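Local coordinates for protein Abbfa_003403 (Acinetobacter baumannii, PDB 4ZXH) that probably assembles a peptide product as a four-domain nonribosomal peptide synthetase, joining condensation, adenylation, carrier and thioesterase domains in one chain, at residues 39-45 against 141-147. Residues are numbered along the deposited sequence; the frame is centred on the assembly and turned at random.
Sequences YNMVVAF and IAFVIHH. With PX4 (1,2-dimyristoyl-sn-glycero-3-phosphocholine), chain C; PNS (4'-phosphopantetheine), chain B.
Y39 meets H147 where two antiparallel strands, 40-49 and 138-146, run side by side in the mixed sheet of the condensation domain, a member of the CoA-dependent acyltransferase superfamily. Y39 O takes the H147 N-H at 2.8 Å, and the same oxygen lies over one face of the H146 ring, offset toward its rim. The Y39 CB also sits over the H146 ring, a CH-pi contact. The Y39 phenol ring extends to the bound 4'-phosphopantetheine, with OH 3.1 Å from PNS N41. This places the strand end beside the pantetheine arm, whose phosphate end lies at S1008 of the carrier domain.

N40 and H146 form a non-hydrogen-bonded pair with amide and ring planes 63° apart. Their polar ends bond elsewhere: N40 ND2 to T115 O and Q117 O, H146 NE2 to Q30 OE1, and H146 ND1 pairs with A148 N. M41 bends at chi3 (63°), and its SD lies over one face of the H147 ring, toward the rim, 4.2 Å from the centroid. M41 O receives the I145 N-H, while the return bond from M41 N to I145 O is weak.

V42 and V144 lie side by side and point the same way, on the face covered by helix 104-115. V43 exchanges two backbone bonds with F143, and its CG1 touches F143 CB at 4.0 Å. A44 CB meets A142 CB at 3.9 Å. F45 and I141 exchange two backbone hydrogen bonds, and both strands run on beyond this pair. On the face that carries M41, V43 and F45, the bound phospholipid lies against F143: PX4 C34 sits over the centre of its ring, 3.4 Å above the plane.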
ATOM      1  N   TYR A  39       9.943  -7.324  19.011  1.00 21.67           N
ATOM      2  CA  TYR A  39      11.290  -7.798  19.349  1.00 29.39           C
ATOM      3  C   TYR A  39      11.567  -7.836  20.871  1.00 21.09           C
ATOM      4  O   TYR A  39      12.716  -7.835  21.306  1.00 18.79           O
ATOM      5  CB  TYR A  39      12.338  -6.935  18.634  1.00 30.70           C
ATOM      6  CG  TYR A  39      12.302  -7.139  17.151  1.00 32.07           C
ATOM      7  CD1 TYR A  39      12.915  -8.248  16.570  1.00 28.74           C
ATOM      8  CD2 TYR A  39      11.615  -6.255  16.321  1.00 30.63           C
ATOM      9  CE1 TYR A  39      12.861  -8.460  15.198  1.00 21.20           C
ATOM     10  CE2 TYR A  39      11.553  -6.461  14.948  1.00 27.81           C
ATOM     11  CZ  TYR A  39      12.177  -7.572  14.395  1.00 26.61           C
ATOM     12  OH  TYR A  39      12.137  -7.781  13.033  1.00 34.02           O
ATOM     13  N   ASN A  40      10.498  -7.873  21.661  1.00 19.05           N
ATOM     14  CA  ASN A  40      10.573  -8.105  23.099  1.00 17.81           C
ATOM     15  C   ASN A  40      10.697  -9.584  23.431  1.00 31.43           C
ATOM     16  O   ASN A  40       9.678 -10.248  23.604  1.00 35.90           O
ATOM     17  CB  ASN A  40       9.315  -7.577  23.791  1.00 29.16           C
ATOM     18  CG  ASN A  40       9.221  -6.076  23.788  1.00 18.34           C
ATOM     19  OD1 ASN A  40       9.865  -5.397  23.001  1.00 39.95           O
ATOM     20  ND2 ASN A  40       8.401  -5.547  24.676  1.00 20.96           N
ATOM     21  N   MET A  41      11.918 -10.112  23.516  1.00 17.74           N
ATOM     22  CA  MET A  41      12.088 -11.497  23.938  1.00 28.27           C
ATOM     23  C   MET A  41      11.614 -11.680  25.396  1.00 37.80           C
ATOM     24  O   MET A  41      11.875 -10.838  26.283  1.00 36.25           O
ATOM     25  CB  MET A  41      13.534 -11.939  23.814  1.00 18.03           C
ATOM     26  CG  MET A  41      14.277 -11.394  22.620  1.00 39.53           C
ATOM     27  SD  MET A  41      15.897 -12.111  22.433  1.00 30.79           S
ATOM     28  CE  MET A  41      15.428 -13.808  22.164  1.00 81.26           C
ATOM     29  N   VAL A  42      10.914 -12.778  25.635  1.00 25.29           N
ATOM     30  CA  VAL A  42      10.326 -13.034  26.935  1.00 26.13           C
ATOM     31  C   VAL A  42      10.489 -14.480  27.325  1.00 27.95           C
ATOM     32  O   VAL A  42      10.018 -15.373  26.615  1.00 25.57           O
ATOM     33  CB  VAL A  42       8.800 -12.719  26.976  1.00 28.59           C
ATOM     34  CG1 VAL A  42       8.226 -13.081  28.356  1.00 19.15           C
ATOM     35  CG2 VAL A  42       8.528 -11.278  26.630  1.00 21.20           C
ATOM     36  N   VAL A  43      11.150 -14.708  28.453  1.00 29.03           N
ATOM     37  CA  VAL A  43      11.138 -16.010  29.092  1.00 25.54           C
ATOM     38  C   VAL A  43      10.444 -15.833  30.453  1.00 29.66           C
ATOM     39  O   VAL A  43      10.751 -14.878  31.184  1.00 25.33           O
ATOM     40  CB  VAL A  43      12.574 -16.586  29.246  1.00 26.56           C
ATOM     41  CG1 VAL A  43      13.498 -15.595  29.913  1.00 27.63           C
ATOM     42  CG2 VAL A  43      12.555 -17.856  30.038  1.00 31.97           C
ATOM     43  N   ALA A  44       9.503 -16.726  30.782  1.00 32.46           N
ATOM     44  CA  ALA A  44       8.707 -16.588  32.013  1.00 21.23           C
ATOM     45  C   ALA A  44       8.588 -17.886  32.819  1.00 34.23           C
ATOM     46  O   ALA A  44       8.618 -18.998  32.266  1.00 34.31           O
ATOM     47  CB  ALA A  44       7.313 -16.075  31.681  1.00 21.24           C
ATOM     48  N   PHE A  45       8.415 -17.747  34.132  1.00 27.94           N
ATOM     49  CA  PHE A  45       8.407 -18.921  34.987  1.00 27.50           C
ATOM     50  C   PHE A  45       7.400 -18.821  36.100  1.00 29.40           C
ATOM     51  O   PHE A  45       7.118 -17.745  36.621  1.00 27.95           O
ATOM     52  CB  PHE A  45       9.794 -19.174  35.592  1.00 23.95           C
ATOM     53  CG  PHE A  45      10.868 -19.456  34.574  1.00 25.99           C
ATOM     54  CD1 PHE A  45      10.905 -20.669  33.899  1.00 27.65           C
ATOM     55  CD2 PHE A  45      11.845 -18.517  34.301  1.00 32.42           C
ATOM     56  CE1 PHE A  45      11.893 -20.943  32.960  1.00 23.47           C
ATOM     57  CE2 PHE A  45      12.843 -18.784  33.366  1.00 42.94           C
ATOM     58  CZ  PHE A  45      12.867 -20.005  32.700  1.00 38.21           C
ATOM     59  N   ILE A 141       7.139 -14.825  37.198  1.00 28.97           N
ATOM     60  CA  ILE A 141       8.237 -13.906  36.954  1.00 25.96           C
ATOM     61  C   ILE A 141       8.518 -13.920  35.476  1.00 27.52           C
ATOM     62  O   ILE A 141       8.807 -14.978  34.925  1.00 38.52           O
ATOM     63  CB  ILE A 141       9.510 -14.307  37.714  1.00 23.86           C
ATOM     64  CG1 ILE A 141       9.197 -14.576  39.173  1.00 47.86           C
ATOM     65  CG2 ILE A 141      10.547 -13.207  37.644  1.00 24.73           C
ATOM     66  CD1 ILE A 141       8.779 -13.340  39.943  1.00 61.17           C
ATOM     67  N   ALA A 142       8.441 -12.762  34.829  1.00 27.43           N
ATOM     68  CA  ALA A 142       8.693 -12.696  33.390  1.00 28.22           C
ATOM     69  C   ALA A 142       9.835 -11.744  33.097  1.00 25.11           C
ATOM     70  O   ALA A 142       9.807 -10.573  33.493  1.00 26.09           O
ATOM     71  CB  ALA A 142       7.438 -12.274  32.632  1.00 20.90           C
ATOM     72  N   PHE A 143      10.843 -12.266  32.407  1.00 21.57           N
ATOM     73  CA  PHE A 143      12.002 -11.496  32.007  1.00 25.91           C
ATOM     74  C   PHE A 143      11.812 -11.050  30.567  1.00 29.68           C
ATOM     75  O   PHE A 143      11.569 -11.884  29.698  1.00 38.17           O
ATOM     76  CB  PHE A 143      13.274 -12.330  32.131  1.00 28.30           C
ATOM     77  CG  PHE A 143      13.532 -12.839  33.509  1.00 30.21           C
ATOM     78  CD1 PHE A 143      14.376 -12.155  34.366  1.00 31.31           C
ATOM     79  CD2 PHE A 143      12.927 -14.005  33.959  1.00 29.13           C
ATOM     80  CE1 PHE A 143      14.621 -12.621  35.641  1.00 22.43           C
ATOM     81  CE2 PHE A 143      13.165 -14.466  35.233  1.00 29.72           C
ATOM     82  CZ  PHE A 143      14.012 -13.763  36.073  1.00 31.70           C
ATOM     83  N   VAL A 144      11.918  -9.743  30.325  1.00 27.03           N
ATOM     84  CA  VAL A 144      11.773  -9.165  28.988  1.00 24.86           C
ATOM     85  C   VAL A 144      13.075  -8.513  28.539  1.00 28.95           C
ATOM     86  O   VAL A 144      13.567  -7.592  29.199  1.00 25.21           O
ATOM     87  CB  VAL A 144      10.695  -8.091  28.940  1.00 20.65           C
ATOM     88  CG1 VAL A 144      10.324  -7.813  27.515  1.00 27.61           C
ATOM     89  CG2 VAL A 144       9.485  -8.522  29.702  1.00 32.69           C
ATOM     90  N   ILE A 145      13.633  -8.974  27.425  1.00 21.61           N
ATOM     91  CA  ILE A 145      14.857  -8.373  26.909  1.00 21.68           C
ATOM     92  C   ILE A 145      14.662  -8.001  25.453  1.00 22.13           C
ATOM     93  O   ILE A 145      14.255  -8.837  24.642  1.00 26.49           O
ATOM     94  CB  ILE A 145      16.085  -9.322  27.001  1.00 18.98           C
ATOM     95  CG1 ILE A 145      16.377  -9.725  28.426  1.00 27.37           C
ATOM     96  CG2 ILE A 145      17.295  -8.629  26.501  1.00 24.87           C
ATOM     97  CD1 ILE A 145      15.836 -11.074  28.818  1.00 32.63           C
ATOM     98  N   HIS A 146      14.969  -6.763  25.100  1.00 25.00           N
ATOM     99  CA  HIS A 146      14.834  -6.363  23.710  1.00 21.41           C
ATOM    100  C   HIS A 146      15.907  -7.021  22.848  1.00 27.10           C
ATOM    101  O   HIS A 146      17.088  -7.080  23.227  1.00 36.47           O
ATOM    102  CB  HIS A 146      14.899  -4.854  23.583  1.00 20.35           C
ATOM    103  CG  HIS A 146      14.429  -4.354  22.257  1.00 31.46           C
ATOM    104  ND1 HIS A 146      15.206  -4.422  21.124  1.00 28.88           N
ATOM    105  CD2 HIS A 146      13.255  -3.797  21.880  1.00 18.85           C
ATOM    106  CE1 HIS A 146      14.537  -3.908  20.107  1.00 32.80           C
ATOM    107  NE2 HIS A 146      13.347  -3.528  20.537  1.00 24.33           N
ATOM    108  N   HIS A 147      15.488  -7.521  21.690  1.00 23.94           N
ATOM    109  CA  HIS A 147      16.358  -8.307  20.805  1.00 24.44           C
ATOM    110  C   HIS A 147      17.526  -7.461  20.228  1.00 29.87           C
ATOM    111  O   HIS A 147      18.564  -8.006  19.833  1.00 24.72           O
ATOM    112  CB  HIS A 147      15.506  -8.913  19.687  1.00 23.77           C
ATOM    113  CG  HIS A 147      16.122 -10.104  19.007  1.00 26.07           C
ATOM    114  ND1 HIS A 147      17.466 -10.210  18.756  1.00 26.91           N
ATOM    115  CD2 HIS A 147      15.539 -11.216  18.490  1.00 29.03           C
ATOM    116  CE1 HIS A 147      17.701 -11.356  18.121  1.00 29.31           C
ATOM    117  NE2 HIS A 147      16.553 -11.977  17.950  1.00 35.31           N
TER
HETATM  118  O1  PX4 C1402       8.884  -8.093  48.659  1.00148.30           O
HETATM  119  O2  PX4 C1402       7.209 -10.069  48.953  1.00149.11           O
HETATM  120  P1  PX4 C1402       8.632  -9.572  48.860  1.00150.51           P
HETATM  121  O3  PX4 C1402       9.455 -10.121  50.138  1.00119.53           O
HETATM  122  C1  PX4 C1402       9.769  -9.341  51.293  1.00121.26           C
HETATM  123  C2  PX4 C1402      10.312 -10.279  52.376  1.00122.29           C
HETATM  124  N1  PX4 C1402      10.887  -9.563  53.536  1.00123.08           N
HETATM  125  C3  PX4 C1402      10.095  -8.363  53.858  1.00120.67           C
HETATM  126  C4  PX4 C1402      10.892 -10.465  54.701  1.00121.87           C
HETATM  127  C5  PX4 C1402      12.276  -9.177  53.247  1.00122.03           C
HETATM  128  O4  PX4 C1402       9.388 -10.398  47.693  1.00111.11           O
HETATM  129  C6  PX4 C1402       8.748 -11.346  46.834  1.00103.62           C
HETATM  130  C7  PX4 C1402       9.484 -11.355  45.498  1.00 92.79           C
HETATM  131  C8  PX4 C1402       9.993  -9.928  45.316  1.00 90.53           C
HETATM  132  O5  PX4 C1402      10.707  -9.800  44.090  1.00 89.45           O
HETATM  133  C9  PX4 C1402      11.847  -8.900  43.964  1.00 75.52           C
HETATM  134  O6  PX4 C1402      12.316  -8.360  44.951  1.00 74.96           O
HETATM  135  C10 PX4 C1402      12.451  -8.651  42.606  1.00 63.37           C
HETATM  136  C11 PX4 C1402      13.752  -9.421  42.436  1.00 48.53           C
HETATM  137  C12 PX4 C1402      13.647 -10.333  41.222  1.00 36.92           C
HETATM  138  C13 PX4 C1402      14.992 -10.385  40.511  1.00 32.33           C
HETATM  139  C14 PX4 C1402      15.470 -11.823  40.386  1.00 30.88           C
HETATM  140  C15 PX4 C1402      16.952 -11.812  40.057  1.00 28.27           C
HETATM  141  C16 PX4 C1402      17.199 -12.549  38.757  1.00 21.25           C
HETATM  142  C17 PX4 C1402      18.622 -12.325  38.282  1.00 20.78           C
HETATM  143  C18 PX4 C1402      18.694 -11.090  37.384  1.00 26.15           C
HETATM  144  C19 PX4 C1402      18.831 -11.460  35.917  1.00 18.92           C
HETATM  145  C20 PX4 C1402      18.376 -10.298  35.041  1.00 32.76           C
HETATM  146  C21 PX4 C1402      18.612 -10.604  33.562  1.00 34.96           C
HETATM  147  C22 PX4 C1402      17.624  -9.897  32.649  1.00 25.51           C
HETATM  148  O7  PX4 C1402      10.584 -12.279  45.514  1.00 82.08           O
HETATM  149  C23 PX4 C1402      10.631 -13.143  44.327  1.00 68.97           C
HETATM  150  O8  PX4 C1402       9.581 -13.360  43.754  1.00 70.77           O
HETATM  151  C24 PX4 C1402      11.952 -13.729  43.817  1.00 54.67           C
HETATM  152  C25 PX4 C1402      11.851 -14.642  42.584  1.00 38.16           C
HETATM  153  C26 PX4 C1402      13.227 -15.042  42.019  1.00 31.81           C
HETATM  154  C27 PX4 C1402      13.141 -15.871  40.722  1.00 29.80           C
HETATM  155  C28 PX4 C1402      14.498 -16.324  40.171  1.00 29.52           C
HETATM  156  C29 PX4 C1402      14.399 -17.148  38.875  1.00 22.84           C
HETATM  157  C30 PX4 C1402      15.759 -17.649  38.365  1.00 26.54           C
HETATM  158  C31 PX4 C1402      15.900 -17.804  36.831  1.00 35.08           C
HETATM  159  C32 PX4 C1402      16.136 -16.444  36.156  1.00 45.08           C
HETATM  160  C33 PX4 C1402      16.774 -16.468  34.760  1.00 45.07           C
HETATM  161  C34 PX4 C1402      16.517 -15.162  34.001  1.00 41.96           C
HETATM  162  C35 PX4 C1402      17.598 -14.736  33.003  1.00 33.83           C
HETATM  163  C36 PX4 C1402      17.053 -14.621  31.588  1.00 18.96           C
HETATM  164  O23 PNS B1401      15.252  -0.003   4.637  1.00 28.78           O
HETATM  165  P24 PNS B1401      16.632   0.083   5.233  1.00 28.70           P
HETATM  166  O25 PNS B1401      17.796   0.330   4.313  1.00 28.18           O
HETATM  167  O27 PNS B1401      16.865  -1.341   5.955  1.00 38.06           O
HETATM  168  C28 PNS B1401      15.938  -1.822   6.923  1.00 36.72           C
HETATM  169  C29 PNS B1401      16.445  -3.142   7.475  1.00 39.68           C
HETATM  170  C30 PNS B1401      17.832  -2.845   8.048  1.00 38.81           C
HETATM  171  C31 PNS B1401      16.532  -4.164   6.341  1.00 37.31           C
HETATM  172  C32 PNS B1401      15.464  -3.663   8.535  1.00 36.28           C
HETATM  173  O33 PNS B1401      14.139  -3.520   7.999  1.00 31.14           O
HETATM  174  C34 PNS B1401      15.778  -5.101   8.902  1.00 36.04           C
HETATM  175  O35 PNS B1401      16.851  -5.430   9.407  1.00 32.67           O
HETATM  176  N36 PNS B1401      14.853  -6.024   8.678  1.00 29.27           N
HETATM  177  C37 PNS B1401      15.060  -7.428   8.993  1.00 25.61           C
HETATM  178  C38 PNS B1401      13.984  -7.839   9.998  1.00 31.38           C
HETATM  179  C39 PNS B1401      14.532  -8.886  10.919  0.50 37.97           C
HETATM  180  O40 PNS B1401      15.693  -8.839  11.299  0.50 45.27           O
HETATM  181  N41 PNS B1401      13.654  -9.820  11.254  0.50 35.69           N
HETATM  182  C42 PNS B1401      13.852 -10.957  12.121  0.50 33.92           C
HETATM  183  C43 PNS B1401      12.622 -11.788  11.821  0.50 32.12           C
HETATM  184  S44 PNS B1401      13.094 -13.039  10.618  0.50 61.73           S